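Local structure of 3-hydroxyisobutyrate dehydrogenase (Thermus thermophilus, 2CVZ) at residues 1-6 with 25-30. The protein catalyses the NADP-dependent oxidation of 3-hydroxyisobutyrate, a step of valine catabolism. Residues are numbered along the deposited sequence; the frame is centred on the assembly and turned at random.
Sequences MEKVAF and PTLVWN. With NDP (NADPH dihydro-nicotinamide-adenine-dinucleotide phosphate), chain G.
Strands 4-7 and 26-29 are the two parallel strands of the first beta-alpha-beta unit of the Rossmann-type NADP-binding domain, and helix 13-23 makes the crossover between them. Four backbone hydrogen bonds link Val4 and Phe6 to Pro25, Leu27 and Trp29, in parallel register Val4-Thr26, Ala5-Leu27, Phe6-Val28. Val4 N gives to Pro25 O, and Leu27 N to Val4 O at 2.9 Å. Phe6 N then gives to Leu27 O at 2.8 Å, and Trp29 N to Phe6 O. Val4, Phe6, Thr26 and Val28 share one face of the sheet, where helix 13-23 packs on the Phe6 ring. Val4 CG2 sits between its backbone N and carbonyl carbon and lies 3.2 Å from Thr26 OG1, a hydroxyl hydrogen-bonded to Phe24 O. On the other face, Ala5 CB meets Leu27 CB at 4.0 Å. At the exposed end, the extended Lys3 chain runs across Pro25 at about a right angle, Lys3 CG to Pro25 CB 3.8 Å. Past the second strand, Asn30 reaches NADPH with CG anti to its N (chi1 -170°). Asn30 OD1 accepts from ribose hydroxyl O3B at 2.8 Å and from Leu9 N, while Asn30 ND2 donates to phosphate oxygen O2X at 3.0 Å, nearly straight at 165°. A leucine here would probably leave O3B and the 2'-phosphate without this polar partner, and Leu9 N without its acceptor. Trp29 brings its ring edge to the adenine, CZ3 to C2A 4.1 Å.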
HETATM    1  N   MSE C   1      28.771  -6.991 -48.537  1.00 51.26           N
HETATM    2  CA  MSE C   1      27.359  -7.472 -48.634  1.00 51.47           C
HETATM    3  C   MSE C   1      26.586  -7.037 -47.387  1.00 48.48           C
HETATM    4  O   MSE C   1      27.106  -6.369 -46.503  1.00 49.06           O
HETATM    5  CB  MSE C   1      27.334  -8.974 -48.936  1.00 56.06           C
HETATM    6  CG  MSE C   1      25.943  -9.553 -49.155  1.00 61.30           C
HETATM    7 SE   MSE C   1      25.997 -11.375 -49.833  1.00 74.34          SE
HETATM    8  CE  MSE C   1      25.826 -11.000 -51.729  1.00 67.15           C
ATOM      9  N   GLU C   2      25.330  -7.513 -47.354  1.00 45.21           N
ATOM     10  CA  GLU C   2      24.487  -7.112 -46.244  1.00 41.67           C
ATOM     11  C   GLU C   2      25.018  -7.602 -44.895  1.00 38.41           C
ATOM     12  O   GLU C   2      25.280  -8.780 -44.693  1.00 36.84           O
ATOM     13  CB  GLU C   2      23.094  -7.807 -46.406  1.00 43.96           C
ATOM     14  CG  GLU C   2      22.327  -7.365 -47.647  1.00 46.60           C
ATOM     15  CD  GLU C   2      21.830  -5.937 -47.549  1.00 48.16           C
ATOM     16  OE1 GLU C   2      21.055  -5.644 -46.614  1.00 48.88           O
ATOM     17  OE2 GLU C   2      22.210  -5.109 -48.403  1.00 49.76           O
ATOM     18  N   LYS C   3      25.168  -6.609 -43.999  1.00 33.74           N
ATOM     19  CA  LYS C   3      25.651  -6.965 -42.680  1.00 30.67           C
ATOM     20  C   LYS C   3      24.761  -6.421 -41.525  1.00 27.51           C
ATOM     21  O   LYS C   3      23.881  -5.601 -41.786  1.00 25.80           O
ATOM     22  CB  LYS C   3      27.063  -6.340 -42.430  1.00 32.35           C
ATOM     23  CG  LYS C   3      28.143  -6.880 -43.351  1.00 35.37           C
ATOM     24  CD  LYS C   3      29.511  -6.415 -42.883  1.00 37.93           C
ATOM     25  CE  LYS C   3      30.630  -6.981 -43.741  1.00 39.70           C
ATOM     26  NZ  LYS C   3      31.963  -6.631 -43.175  1.00 40.86           N
ATOM     27  N   VAL C   4      24.970  -6.894 -40.303  1.00 23.74           N
ATOM     28  CA  VAL C   4      24.198  -6.418 -39.169  1.00 22.82           C
ATOM     29  C   VAL C   4      25.225  -5.894 -38.176  1.00 22.21           C
ATOM     30  O   VAL C   4      26.415  -6.193 -38.293  1.00 21.67           O
ATOM     31  CB  VAL C   4      23.358  -7.544 -38.526  1.00 22.26           C
ATOM     32  CG1 VAL C   4      22.367  -8.089 -39.549  1.00 23.52           C
ATOM     33  CG2 VAL C   4      24.265  -8.653 -38.010  1.00 23.13           C
ATOM     34  N   ALA C   5      24.781  -5.094 -37.216  1.00 20.45           N
ATOM     35  CA  ALA C   5      25.704  -4.546 -36.235  1.00 21.34           C
ATOM     36  C   ALA C   5      25.020  -4.492 -34.886  1.00 21.30           C
ATOM     37  O   ALA C   5      23.802  -4.355 -34.814  1.00 21.96           O
ATOM     38  CB  ALA C   5      26.147  -3.149 -36.657  1.00 22.11           C
ATOM     39  N   PHE C   6      25.803  -4.606 -33.819  1.00 21.57           N
ATOM     40  CA  PHE C   6      25.241  -4.565 -32.477  1.00 20.69           C
ATOM     41  C   PHE C   6      25.986  -3.549 -31.620  1.00 22.17           C
ATOM     42  O   PHE C   6      27.221  -3.505 -31.619  1.00 22.54           O
ATOM     43  CB  PHE C   6      25.328  -5.945 -31.819  1.00 19.06           C
ATOM     44  CG  PHE C   6      24.329  -6.152 -30.714  1.00 19.20           C
ATOM     45  CD1 PHE C   6      23.143  -6.842 -30.953  1.00 19.25           C
ATOM     46  CD2 PHE C   6      24.558  -5.637 -29.440  1.00 19.10           C
ATOM     47  CE1 PHE C   6      22.198  -7.014 -29.937  1.00 18.91           C
ATOM     48  CE2 PHE C   6      23.621  -5.803 -28.420  1.00 20.06           C
ATOM     49  CZ  PHE C   6      22.440  -6.494 -28.669  1.00 18.05           C
ATOM     50  N   PRO C  25      27.241 -11.790 -41.035  1.00 23.07           N
ATOM     51  CA  PRO C  25      28.480 -11.022 -40.865  1.00 22.57           C
ATOM     52  C   PRO C  25      28.062  -9.927 -39.885  1.00 21.94           C
ATOM     53  O   PRO C  25      27.157  -9.143 -40.186  1.00 22.13           O
ATOM     54  CB  PRO C  25      28.739 -10.469 -42.265  1.00 23.36           C
ATOM     55  CG  PRO C  25      28.130 -11.512 -43.160  1.00 25.27           C
ATOM     56  CD  PRO C  25      26.833 -11.823 -42.451  1.00 24.24           C
ATOM     57  N   THR C  26      28.703  -9.866 -38.724  1.00 21.76           N
ATOM     58  CA  THR C  26      28.301  -8.899 -37.711  1.00 22.11           C
ATOM     59  C   THR C  26      29.382  -7.962 -37.198  1.00 22.56           C
ATOM     60  O   THR C  26      30.475  -8.391 -36.832  1.00 22.42           O
ATOM     61  CB  THR C  26      27.692  -9.634 -36.492  1.00 23.23           C
ATOM     62  OG1 THR C  26      26.610 -10.465 -36.927  1.00 22.55           O
ATOM     63  CG2 THR C  26      27.182  -8.641 -35.458  1.00 23.97           C
ATOM     64  N   LEU C  27      29.053  -6.673 -37.168  1.00 21.26           N
ATOM     65  CA  LEU C  27      29.961  -5.656 -36.659  1.00 21.78           C
ATOM     66  C   LEU C  27      29.506  -5.340 -35.238  1.00 22.45           C
ATOM     67  O   LEU C  27      28.307  -5.240 -34.975  1.00 22.68           O
ATOM     68  CB  LEU C  27      29.879  -4.383 -37.507  1.00 23.34           C
ATOM     69  CG  LEU C  27      30.122  -4.484 -39.014  1.00 24.21           C
ATOM     70  CD1 LEU C  27      30.129  -3.080 -39.604  1.00 23.65           C
ATOM     71  CD2 LEU C  27      31.449  -5.186 -39.293  1.00 23.70           C
ATOM     72  N   VAL C  28      30.449  -5.199 -34.313  1.00 21.20           N
ATOM     73  CA  VAL C  28      30.080  -4.883 -32.941  1.00 21.55           C
ATOM     74  C   VAL C  28      30.898  -3.728 -32.383  1.00 22.85           C
ATOM     75  O   VAL C  28      32.053  -3.522 -32.759  1.00 22.13           O
ATOM     76  CB  VAL C  28      30.243  -6.103 -31.994  1.00 21.47           C
ATOM     77  CG1 VAL C  28      29.259  -7.197 -32.375  1.00 20.58           C
ATOM     78  CG2 VAL C  28      31.672  -6.631 -32.051  1.00 20.50           C
ATOM     79  N   TRP C  29      30.274  -2.965 -31.493  1.00 23.41           N
ATOM     80  CA  TRP C  29      30.931  -1.840 -30.849  1.00 24.54           C
ATOM     81  C   TRP C  29      30.449  -1.755 -29.415  1.00 24.15           C
ATOM     82  O   TRP C  29      29.288  -2.048 -29.122  1.00 24.15           O
ATOM     83  CB  TRP C  29      30.603  -0.525 -31.558  1.00 25.38           C
ATOM     84  CG  TRP C  29      31.208   0.668 -30.868  1.00 27.84           C
ATOM     85  CD1 TRP C  29      32.463   1.176 -31.055  1.00 29.24           C
ATOM     86  CD2 TRP C  29      30.599   1.469 -29.846  1.00 28.38           C
ATOM     87  NE1 TRP C  29      32.672   2.246 -30.212  1.00 28.78           N
ATOM     88  CE2 TRP C  29      31.544   2.445 -29.460  1.00 29.65           C
ATOM     89  CE3 TRP C  29      29.345   1.456 -29.217  1.00 28.17           C
ATOM     90  CZ2 TRP C  29      31.274   3.403 -28.471  1.00 30.01           C
ATOM     91  CZ3 TRP C  29      29.077   2.408 -28.233  1.00 29.46           C
ATOM     92  CH2 TRP C  29      30.039   3.369 -27.873  1.00 30.11           C
ATOM     93  N   ASN C  30      31.351  -1.361 -28.525  1.00 24.09           N
ATOM     94  CA  ASN C  30      31.031  -1.204 -27.117  1.00 24.44           C
ATOM     95  C   ASN C  30      31.867  -0.053 -26.569  1.00 26.38           C
ATOM     96  O   ASN C  30      33.022   0.124 -26.960  1.00 27.25           O
ATOM     97  CB  ASN C  30      31.345  -2.486 -26.341  1.00 23.51           C
ATOM     98  CG  ASN C  30      30.797  -2.456 -24.927  1.00 23.42           C
ATOM     99  OD1 ASN C  30      29.586  -2.385 -24.723  1.00 22.37           O
ATOM    100  ND2 ASN C  30      31.688  -2.507 -23.941  1.00 24.59           N
TER
HETATM  101  PA  NDP G1303      24.542  -3.912 -18.620  1.00 22.75           P
HETATM  102  O1A NDP G1303      25.143  -5.210 -18.466  1.00 21.81           O
HETATM  103  O2A NDP G1303      24.584  -2.848 -17.555  1.00 23.93           O
HETATM  104  O5B NDP G1303      25.151  -3.309 -20.015  1.00 22.87           O
HETATM  105  C5B NDP G1303      24.785  -1.991 -20.440  1.00 23.18           C
HETATM  106  C4B NDP G1303      25.541  -1.821 -21.750  1.00 24.39           C
HETATM  107  O4B NDP G1303      25.242  -0.473 -22.204  1.00 24.01           O
HETATM  108  C3B NDP G1303      27.028  -1.963 -21.710  1.00 24.49           C
HETATM  109  O3B NDP G1303      27.479  -2.579 -22.945  1.00 24.41           O
HETATM  110  C2B NDP G1303      27.541  -0.577 -21.626  1.00 24.72           C
HETATM  111  O2B NDP G1303      28.896  -0.326 -22.005  1.00 25.08           O
HETATM  112  C1B NDP G1303      26.497   0.156 -22.409  1.00 24.08           C
HETATM  113  N9A NDP G1303      26.422   1.599 -22.049  1.00 24.46           N
HETATM  114  C8A NDP G1303      26.069   2.183 -20.810  1.00 25.81           C
HETATM  115  N7A NDP G1303      26.113   3.499 -20.880  1.00 25.49           N
HETATM  116  C5A NDP G1303      26.495   3.806 -22.156  1.00 26.48           C
HETATM  117  C6A NDP G1303      26.721   5.014 -22.854  1.00 27.60           C
HETATM  118  N6A NDP G1303      26.560   6.186 -22.238  1.00 28.13           N
HETATM  119  N1A NDP G1303      27.102   4.971 -24.155  1.00 28.35           N
HETATM  120  C2A NDP G1303      27.264   3.780 -24.776  1.00 28.39           C
HETATM  121  N3A NDP G1303      27.076   2.584 -24.208  1.00 26.33           N
HETATM  122  C4A NDP G1303      26.687   2.664 -22.882  1.00 25.66           C
HETATM  123  O3  NDP G1303      23.033  -4.051 -19.040  1.00 22.62           O
HETATM  124  PN  NDP G1303      22.011  -5.241 -19.344  1.00 20.78           P
HETATM  125  O1N NDP G1303      21.899  -6.028 -18.112  1.00 21.88           O
HETATM  126  O2N NDP G1303      22.551  -5.856 -20.602  1.00 20.81           O
HETATM  127  O5D NDP G1303      20.706  -4.409 -19.736  1.00 20.45           O
HETATM  128  C5D NDP G1303      20.639  -3.584 -20.945  1.00 20.64           C
HETATM  129  C4D NDP G1303      19.128  -3.366 -21.263  1.00 21.04           C
HETATM  130  O4D NDP G1303      18.509  -4.649 -21.308  1.00 19.95           O
HETATM  131  C3D NDP G1303      18.406  -2.608 -20.144  1.00 19.99           C
HETATM  132  O3D NDP G1303      17.460  -1.703 -20.730  1.00 18.80           O
HETATM  133  C2D NDP G1303      17.781  -3.688 -19.301  1.00 20.76           C
HETATM  134  O2D NDP G1303      16.735  -3.138 -18.520  1.00 20.96           O
HETATM  135  C1D NDP G1303      17.344  -4.658 -20.478  1.00 20.21           C
HETATM  136  N1N NDP G1303      17.104  -6.075 -20.065  1.00 20.05           N
HETATM  137  C2N NDP G1303      18.007  -6.672 -19.141  1.00 20.60           C
HETATM  138  C3N NDP G1303      17.741  -8.056 -18.783  1.00 20.96           C
HETATM  139  C7N NDP G1303      18.625  -8.755 -17.844  1.00 21.74           C
HETATM  140  O7N NDP G1303      18.298  -9.802 -17.249  1.00 20.74           O
HETATM  141  N7N NDP G1303      19.862  -8.282 -17.600  1.00 18.82           N
HETATM  142  C4N NDP G1303      16.637  -8.703 -19.355  1.00 20.99           C
HETATM  143  C5N NDP G1303      15.787  -8.105 -20.240  1.00 21.52           C
HETATM  144  C6N NDP G1303      16.018  -6.792 -20.597  1.00 21.04           C
HETATM  145  P2B NDP G1303      30.123  -0.615 -21.096  1.00 25.79           P
HETATM  146  O1X NDP G1303      31.133   0.334 -21.605  1.00 24.99           O
HETATM  147  O2X NDP G1303      30.510  -2.043 -21.262  1.00 26.53           O
HETATM  148  O3X NDP G1303      29.766  -0.319 -19.641  1.00 24.28           O